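Local coordinates for protein DyP2 (PDB 4G2C) that probably uses hydrogen peroxide at its haem to oxidise dyes and other substrates as a multifunctional dye-decolorizing peroxidase, with a manganese(II) ion also bound, at residues S200-H214 / G377-A389. Sequence-based numbering, arbitrary orientation.
Sequences SGLGLANANGDGIEH and GQTYGRRHDDPNA. With HEM (protoporphyrin IX containing Fe), chain C; ACT (acetate ion), chain O.
His214 O is gripped by Arg383 NH1, 2.9 Å away, and by a water that also bridges Arg383 NH2 and Pro387 O. The contact illustrates how two antiparallel sheets of a DyP-type peroxidase, one containing strand 193-205 and the other strand 374-380, are joined beside the haem: the N-to-C directions of the short segments 200-202 and 378-380 differ by 106°, and the chain beyond them meets through His214, Arg383, Ile212 and Pro387. Arg383 NH1 reaches a lone pair of His214 O almost straight (170°) and also donates to His214 ND1 in the plane of the imidazole. A bend at chi3 (-75°) lays the guanidinium at the edge of the ring and nearly coplanar with it, the two side chains running past each other in opposite directions. Its NE and NH2 hold Asp385 side-on in a salt bridge, which fixes the rotation of the guanidinium and aims NH1 at the histidine. Pro387 CG sits over the centre of one guanidinium face, and Leu204 CD1 packs on one face of the imidazole.

Nearer the strands, Leu202 N donates to Thr379 O at 2.8 Å, and Thr379 OG1 donates to Leu202 O. That hydroxyl also accepts from a water bound to Leu204 N, whereas the methyl CG2, anti to the carbonyl carbon, turns to Ile212 O and Glu213 CA. In the haem pocket, Glu213 OE1 accepts from Tyr217 N, and OE2 from Phe215 N and Gln278 NE2; OE2 lies 3.5 Å from the haem methyl CMB. Across the far loops, Ile212 CD1 makes an apolar contact with Pro387 CB at 4.0 Å. Asn388 OD1 also lies against CD1, with Asn388 ND2 bonded to Gly216 O.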
loop_
_atom_site.group_PDB
_atom_site.type_symbol
_atom_site.label_atom_id
_atom_site.label_comp_id
_atom_site.label_asym_id
_atom_site.label_seq_id
_atom_site.Cartn_x
_atom_site.Cartn_y
_atom_site.Cartn_z
ATOM N N SER A 200 4.736 -7.236 13.623
ATOM C CA SER A 200 5.830 -6.272 13.655
ATOM C C SER A 200 6.336 -6.019 12.238
ATOM O O SER A 200 6.609 -6.954 11.478
ATOM C CB SER A 200 6.970 -6.755 14.560
ATOM O OG SER A 200 6.472 -7.166 15.838
ATOM N N GLY A 201 6.440 -4.743 11.881
ATOM C CA GLY A 201 6.986 -4.359 10.600
ATOM C C GLY A 201 8.435 -3.924 10.748
ATOM O O GLY A 201 8.812 -3.247 11.705
ATOM N N LEU A 202 9.256 -4.322 9.792
ATOM C CA LEU A 202 10.660 -3.939 9.785
ATOM C C LEU A 202 10.987 -3.481 8.376
ATOM O O LEU A 202 10.911 -4.273 7.425
ATOM C CB LEU A 202 11.544 -5.125 10.179
ATOM C CG LEU A 202 13.052 -4.881 10.106
ATOM C CD1 LEU A 202 13.512 -3.953 11.235
ATOM C CD2 LEU A 202 13.838 -6.202 10.097
ATOM N N GLY A 203 11.298 -2.195 8.236
ATOM C CA GLY A 203 11.588 -1.630 6.929
ATOM C C GLY A 203 12.883 -2.139 6.327
ATOM O O GLY A 203 13.861 -2.344 7.039
ATOM N N LEU A 204 12.892 -2.349 5.013
ATOM C CA LEU A 204 14.104 -2.753 4.300
ATOM C C LEU A 204 14.561 -1.668 3.337
ATOM O O LEU A 204 13.745 -1.011 2.689
ATOM C CB LEU A 204 13.851 -4.008 3.467
ATOM C CG LEU A 204 13.255 -5.278 4.064
ATOM C CD1 LEU A 204 12.976 -6.270 2.923
ATOM C CD2 LEU A 204 14.200 -5.873 5.092
ATOM N N ALA A 205 15.864 -1.501 3.212
ATOM C CA ALA A 205 16.411 -0.531 2.270
ATOM C C ALA A 205 17.550 -1.138 1.455
ATOM O O ALA A 205 18.226 -2.064 1.913
ATOM C CB ALA A 205 16.900 0.723 3.014
ATOM N N ASN A 206 17.757 -0.621 0.248
ATOM C CA ASN A 206 18.940 -0.990 -0.528
ATOM C C ASN A 206 20.103 0.007 -0.332
ATOM O O ASN A 206 19.989 0.991 0.425
ATOM C CB ASN A 206 18.609 -1.224 -2.023
ATOM C CG ASN A 206 18.199 0.051 -2.758
ATOM O OD1 ASN A 206 18.406 1.166 -2.276
ATOM N ND2 ASN A 206 17.599 -0.120 -3.929
ATOM N N ALA A 207 21.218 -0.267 -1.005
ATOM C CA ALA A 207 22.440 0.531 -0.841
ATOM C C ALA A 207 22.241 1.982 -1.278
ATOM O O ALA A 207 22.961 2.880 -0.839
ATOM C CB ALA A 207 23.603 -0.116 -1.611
ATOM N N ASN A 208 21.256 2.204 -2.144
ATOM C CA ASN A 208 20.921 3.552 -2.592
ATOM C C ASN A 208 20.063 4.305 -1.574
ATOM O O ASN A 208 19.803 5.507 -1.732
ATOM C CB ASN A 208 20.211 3.491 -3.948
ATOM C CG ASN A 208 20.206 4.829 -4.669
ATOM O OD1 ASN A 208 21.268 5.363 -4.996
ATOM N ND2 ASN A 208 19.004 5.369 -4.937
ATOM N N GLY A 209 19.629 3.600 -0.528
ATOM C CA GLY A 209 18.783 4.192 0.495
ATOM C C GLY A 209 17.288 4.122 0.203
ATOM O O GLY A 209 16.482 4.676 0.950
ATOM N N ASP A 210 16.909 3.449 -0.881
ATOM C CA ASP A 210 15.492 3.294 -1.228
ATOM C C ASP A 210 14.873 2.089 -0.534
ATOM O O ASP A 210 15.472 1.014 -0.513
ATOM C CB ASP A 210 15.329 3.104 -2.736
ATOM C CG ASP A 210 15.796 4.308 -3.535
ATOM O OD1 ASP A 210 15.278 5.418 -3.271
ATOM O OD2 ASP A 210 16.671 4.137 -4.426
ATOM N N GLY A 211 13.660 2.255 -0.013
ATOM C CA GLY A 211 12.939 1.146 0.595
ATOM C C GLY A 211 12.602 0.045 -0.395
ATOM O O GLY A 211 12.239 0.322 -1.533
ATOM N N ILE A 212 12.707 -1.208 0.030
ATOM C CA ILE A 212 12.405 -2.335 -0.863
ATOM C C ILE A 212 11.502 -3.368 -0.213
ATOM O O ILE A 212 11.355 -3.388 1.009
ATOM C CB ILE A 212 13.672 -3.076 -1.272
ATOM C CG1 ILE A 212 14.356 -3.661 -0.023
ATOM C CG2 ILE A 212 14.588 -2.149 -2.061
ATOM C CD1 ILE A 212 15.595 -4.516 -0.332
ATOM N N GLU A 213 10.895 -4.229 -1.028
ATOM C CA GLU A 213 10.168 -5.378 -0.477
ATOM C C GLU A 213 11.014 -6.648 -0.621
ATOM O O GLU A 213 12.116 -6.599 -1.167
ATOM C CB GLU A 213 8.785 -5.534 -1.105
ATOM C CG GLU A 213 8.807 -5.568 -2.616
ATOM C CD GLU A 213 9.532 -6.787 -3.151
ATOM O OE1 GLU A 213 10.472 -6.608 -3.958
ATOM O OE2 GLU A 213 9.158 -7.926 -2.762
ATOM N N HIS A 214 10.513 -7.775 -0.132
ATOM C CA HIS A 214 11.367 -8.964 -0.004
ATOM C C HIS A 214 11.900 -9.563 -1.303
ATOM O O HIS A 214 12.934 -10.220 -1.291
ATOM C CB HIS A 214 10.739 -10.016 0.916
ATOM C CG HIS A 214 10.870 -9.666 2.370
ATOM N ND1 HIS A 214 12.075 -9.718 3.039
ATOM C CD2 HIS A 214 9.961 -9.210 3.267
ATOM C CE1 HIS A 214 11.901 -9.324 4.291
ATOM N NE2 HIS A 214 10.627 -9.006 4.453
ATOM N N GLY A 377 2.221 0.440 3.313
ATOM C CA GLY A 377 2.605 -0.870 3.806
ATOM C C GLY A 377 3.971 -0.901 4.461
ATOM O O GLY A 377 4.748 0.047 4.360
ATOM N N GLN A 378 4.263 -1.991 5.162
ATOM C CA GLN A 378 5.605 -2.197 5.692
ATOM C C GLN A 378 5.933 -3.676 5.612
ATOM O O GLN A 378 5.053 -4.523 5.820
ATOM C CB GLN A 378 5.726 -1.672 7.128
ATOM C CG GLN A 378 7.139 -1.699 7.722
ATOM C CD GLN A 378 8.178 -1.029 6.844
ATOM O OE1 GLN A 378 8.588 -1.581 5.826
ATOM N NE2 GLN A 378 8.612 0.164 7.236
ATOM N N THR A 379 7.180 -3.987 5.257
ATOM C CA THR A 379 7.623 -5.384 5.224
ATOM C C THR A 379 7.667 -6.030 6.615
ATOM O O THR A 379 7.818 -5.352 7.635
ATOM C CB THR A 379 9.020 -5.518 4.588
ATOM O OG1 THR A 379 9.889 -4.499 5.108
ATOM C CG2 THR A 379 8.928 -5.381 3.073
ATOM N N TYR A 380 7.550 -7.345 6.655
ATOM C CA TYR A 380 7.762 -8.055 7.906
ATOM C C TYR A 380 8.677 -9.260 7.730
ATOM O O TYR A 380 8.835 -9.789 6.625
ATOM C CB TYR A 380 6.433 -8.505 8.497
ATOM C CG TYR A 380 5.798 -9.663 7.771
ATOM C CD1 TYR A 380 6.096 -10.978 8.125
ATOM C CD2 TYR A 380 4.890 -9.450 6.731
ATOM C CE1 TYR A 380 5.502 -12.053 7.464
ATOM C CE2 TYR A 380 4.291 -10.518 6.070
ATOM C CZ TYR A 380 4.602 -11.816 6.443
ATOM O OH TYR A 380 4.018 -12.887 5.797
ATOM N N GLY A 381 9.256 -9.703 8.841
ATOM C CA GLY A 381 10.113 -10.869 8.846
ATOM C C GLY A 381 11.588 -10.504 8.930
ATOM O O GLY A 381 12.000 -9.401 8.568
ATOM N N ARG A 382 12.394 -11.435 9.422
ATOM C CA ARG A 382 13.835 -11.231 9.412
ATOM C C ARG A 382 14.466 -12.294 8.539
ATOM O O ARG A 382 13.997 -13.426 8.486
ATOM C CB ARG A 382 14.417 -11.265 10.827
ATOM C CG ARG A 382 14.011 -10.083 11.707
ATOM C CD ARG A 382 14.818 -10.069 13.002
ATOM N NE ARG A 382 14.718 -8.802 13.724
ATOM C CZ ARG A 382 15.488 -7.740 13.485
ATOM N NH1 ARG A 382 16.414 -7.783 12.527
ATOM N NH2 ARG A 382 15.328 -6.629 14.198
ATOM N N ARG A 383 15.513 -11.918 7.824
ATOM C CA ARG A 383 16.239 -12.877 7.011
ATOM C C ARG A 383 17.733 -12.665 7.190
ATOM O O ARG A 383 18.164 -11.651 7.746
ATOM C CB ARG A 383 15.858 -12.720 5.548
ATOM C CG ARG A 383 16.033 -11.311 5.046
ATOM C CD ARG A 383 15.183 -11.106 3.820
ATOM N NE ARG A 383 15.738 -11.742 2.629
ATOM C CZ ARG A 383 15.202 -11.601 1.421
ATOM N NH1 ARG A 383 14.093 -10.870 1.284
ATOM N NH2 ARG A 383 15.752 -12.194 0.366
ATOM N N HIS A 384 18.524 -13.620 6.715
ATOM C CA HIS A 384 19.965 -13.559 6.906
ATOM C C HIS A 384 20.699 -13.297 5.594
ATOM O O HIS A 384 21.927 -13.301 5.545
ATOM C CB HIS A 384 20.447 -14.841 7.584
ATOM C CG HIS A 384 19.676 -15.184 8.822
ATOM N ND1 HIS A 384 19.699 -14.397 9.957
ATOM C CD2 HIS A 384 18.832 -16.209 9.096
ATOM C CE1 HIS A 384 18.912 -14.927 10.877
ATOM N NE2 HIS A 384 18.379 -16.031 10.383
ATOM N N ASP A 385 19.938 -13.034 4.537
ATOM C CA ASP A 385 20.521 -12.766 3.233
ATOM C C ASP A 385 20.176 -11.355 2.724
ATOM O O ASP A 385 19.043 -10.893 2.859
ATOM C CB ASP A 385 20.073 -13.836 2.227
ATOM C CG ASP A 385 18.573 -13.791 1.945
ATOM O OD1 ASP A 385 17.763 -13.805 2.895
ATOM O OD2 ASP A 385 18.212 -13.729 0.754
ATOM N N ASP A 386 21.170 -10.665 2.173
ATOM C CA ASP A 386 20.955 -9.379 1.505
ATOM C C ASP A 386 20.021 -9.634 0.330
ATOM O O ASP A 386 20.362 -10.395 -0.582
ATOM C CB ASP A 386 22.301 -8.813 1.017
ATOM C CG ASP A 386 22.170 -7.471 0.281
ATOM O OD1 ASP A 386 21.034 -7.008 0.003
ATOM O OD2 ASP A 386 23.234 -6.893 -0.050
ATOM N N PRO A 387 18.828 -9.017 0.350
ATOM C CA PRO A 387 17.807 -9.280 -0.677
ATOM C C PRO A 387 18.258 -8.912 -2.099
ATOM O O PRO A 387 17.681 -9.401 -3.083
ATOM C CB PRO A 387 16.638 -8.394 -0.246
ATOM C CG PRO A 387 16.881 -8.116 1.216
ATOM C CD PRO A 387 18.369 -8.043 1.353
ATOM N N ASN A 388 19.278 -8.066 -2.203
ATOM C CA ASN A 388 19.799 -7.666 -3.509
ATOM C C ASN A 388 21.147 -8.291 -3.855
ATOM O O ASN A 388 21.676 -8.060 -4.945
ATOM C CB ASN A 388 19.887 -6.142 -3.628
ATOM C CG ASN A 388 18.511 -5.471 -3.631
ATOM O OD1 ASN A 388 18.190 -4.689 -2.732
ATOM N ND2 ASN A 388 17.701 -5.777 -4.641
ATOM N N ALA A 389 21.690 -9.090 -2.937
ATOM C CA ALA A 389 22.932 -9.813 -3.192
ATOM C C ALA A 389 22.744 -10.786 -4.351
ATOM O O ALA A 389 21.624 -11.251 -4.609
ATOM C CB ALA A 389 23.396 -10.552 -1.934
HETATM C CHA HEM C . 3.918 -0.608 -6.937
HETATM C CHB HEM C . 5.477 -4.800 -5.034
HETATM C CHC HEM C . 1.050 -5.709 -3.254
HETATM C CHD HEM C . -0.648 -1.963 -5.806
HETATM C C1A HEM C . 4.732 -1.651 -6.565
HETATM C C2A HEM C . 6.150 -1.746 -6.842
HETATM C C3A HEM C . 6.573 -2.900 -6.311
HETATM C C4A HEM C . 5.447 -3.570 -5.683
HETATM C CMA HEM C . 8.010 -3.447 -6.348
HETATM C CAA HEM C . 6.985 -0.683 -7.611
HETATM C CBA HEM C . 7.429 0.414 -6.638
HETATM C CGA HEM C . 6.377 1.488 -6.474
HETATM O O1A HEM C . 5.920 2.069 -7.476
HETATM O O2A HEM C . 5.978 1.783 -5.329
HETATM C C1B HEM C . 4.429 -5.438 -4.386
HETATM C C2B HEM C . 4.467 -6.700 -3.650
HETATM C C3B HEM C . 3.232 -6.933 -3.164
HETATM C C4B HEM C . 2.382 -5.833 -3.551
HETATM C CMB HEM C . 5.717 -7.603 -3.497
HETATM C CAB HEM C . 2.724 -8.111 -2.303
HETATM C CBB HEM C . 3.574 -8.865 -1.602
HETATM C C1C HEM C . 0.192 -4.816 -3.857
HETATM C C2C HEM C . -1.261 -4.856 -3.797
HETATM C C3C HEM C . -1.723 -3.804 -4.493
HETATM C C4C HEM C . -0.581 -3.079 -5.014
HETATM C CMC HEM C . -2.110 -5.907 -3.026
HETATM C CAC HEM C . -3.200 -3.425 -4.759
HETATM C CBC HEM C . -4.184 -4.332 -4.654
HETATM C C1D HEM C . 0.412 -1.229 -6.292
HETATM C C2D HEM C . 0.280 0.060 -6.919
HETATM C C3D HEM C . 1.708 0.469 -7.245
HETATM C C4D HEM C . 2.552 -0.599 -6.810
HETATM C CMD HEM C . -1.021 0.840 -7.176
HETATM C CAD HEM C . 2.179 1.732 -7.939
HETATM C CBD HEM C . 1.844 1.499 -9.399
HETATM C CGD HEM C . 2.168 2.805 -10.069
HETATM O O1D HEM C . 1.595 3.842 -9.640
HETATM O O2D HEM C . 3.030 2.792 -10.988
HETATM N NA HEM C . 4.340 -2.763 -5.856
HETATM N NB HEM C . 3.140 -4.948 -4.293
HETATM N NC HEM C . 0.572 -3.717 -4.611
HETATM N ND HEM C . 1.759 -1.574 -6.249
HETATM FE FE HEM C . 2.475 -3.399 -5.392
HETATM C C ACT O . 4.383 0.310 0.340
HETATM O O ACT O . 4.230 1.556 0.270
HETATM O OXT ACT O . 3.351 -0.409 0.268
HETATM C CH3 ACT O . 5.744 -0.292 0.513
HETATM O O HOH W 1 9.219 -8.222 11.538
HETATM O O HOH W 2 10.931 -7.259 6.948
HETATM O O HOH W 3 10.591 -2.232 3.336
HETATM O O HOH W 4 15.350 -11.224 -2.473
#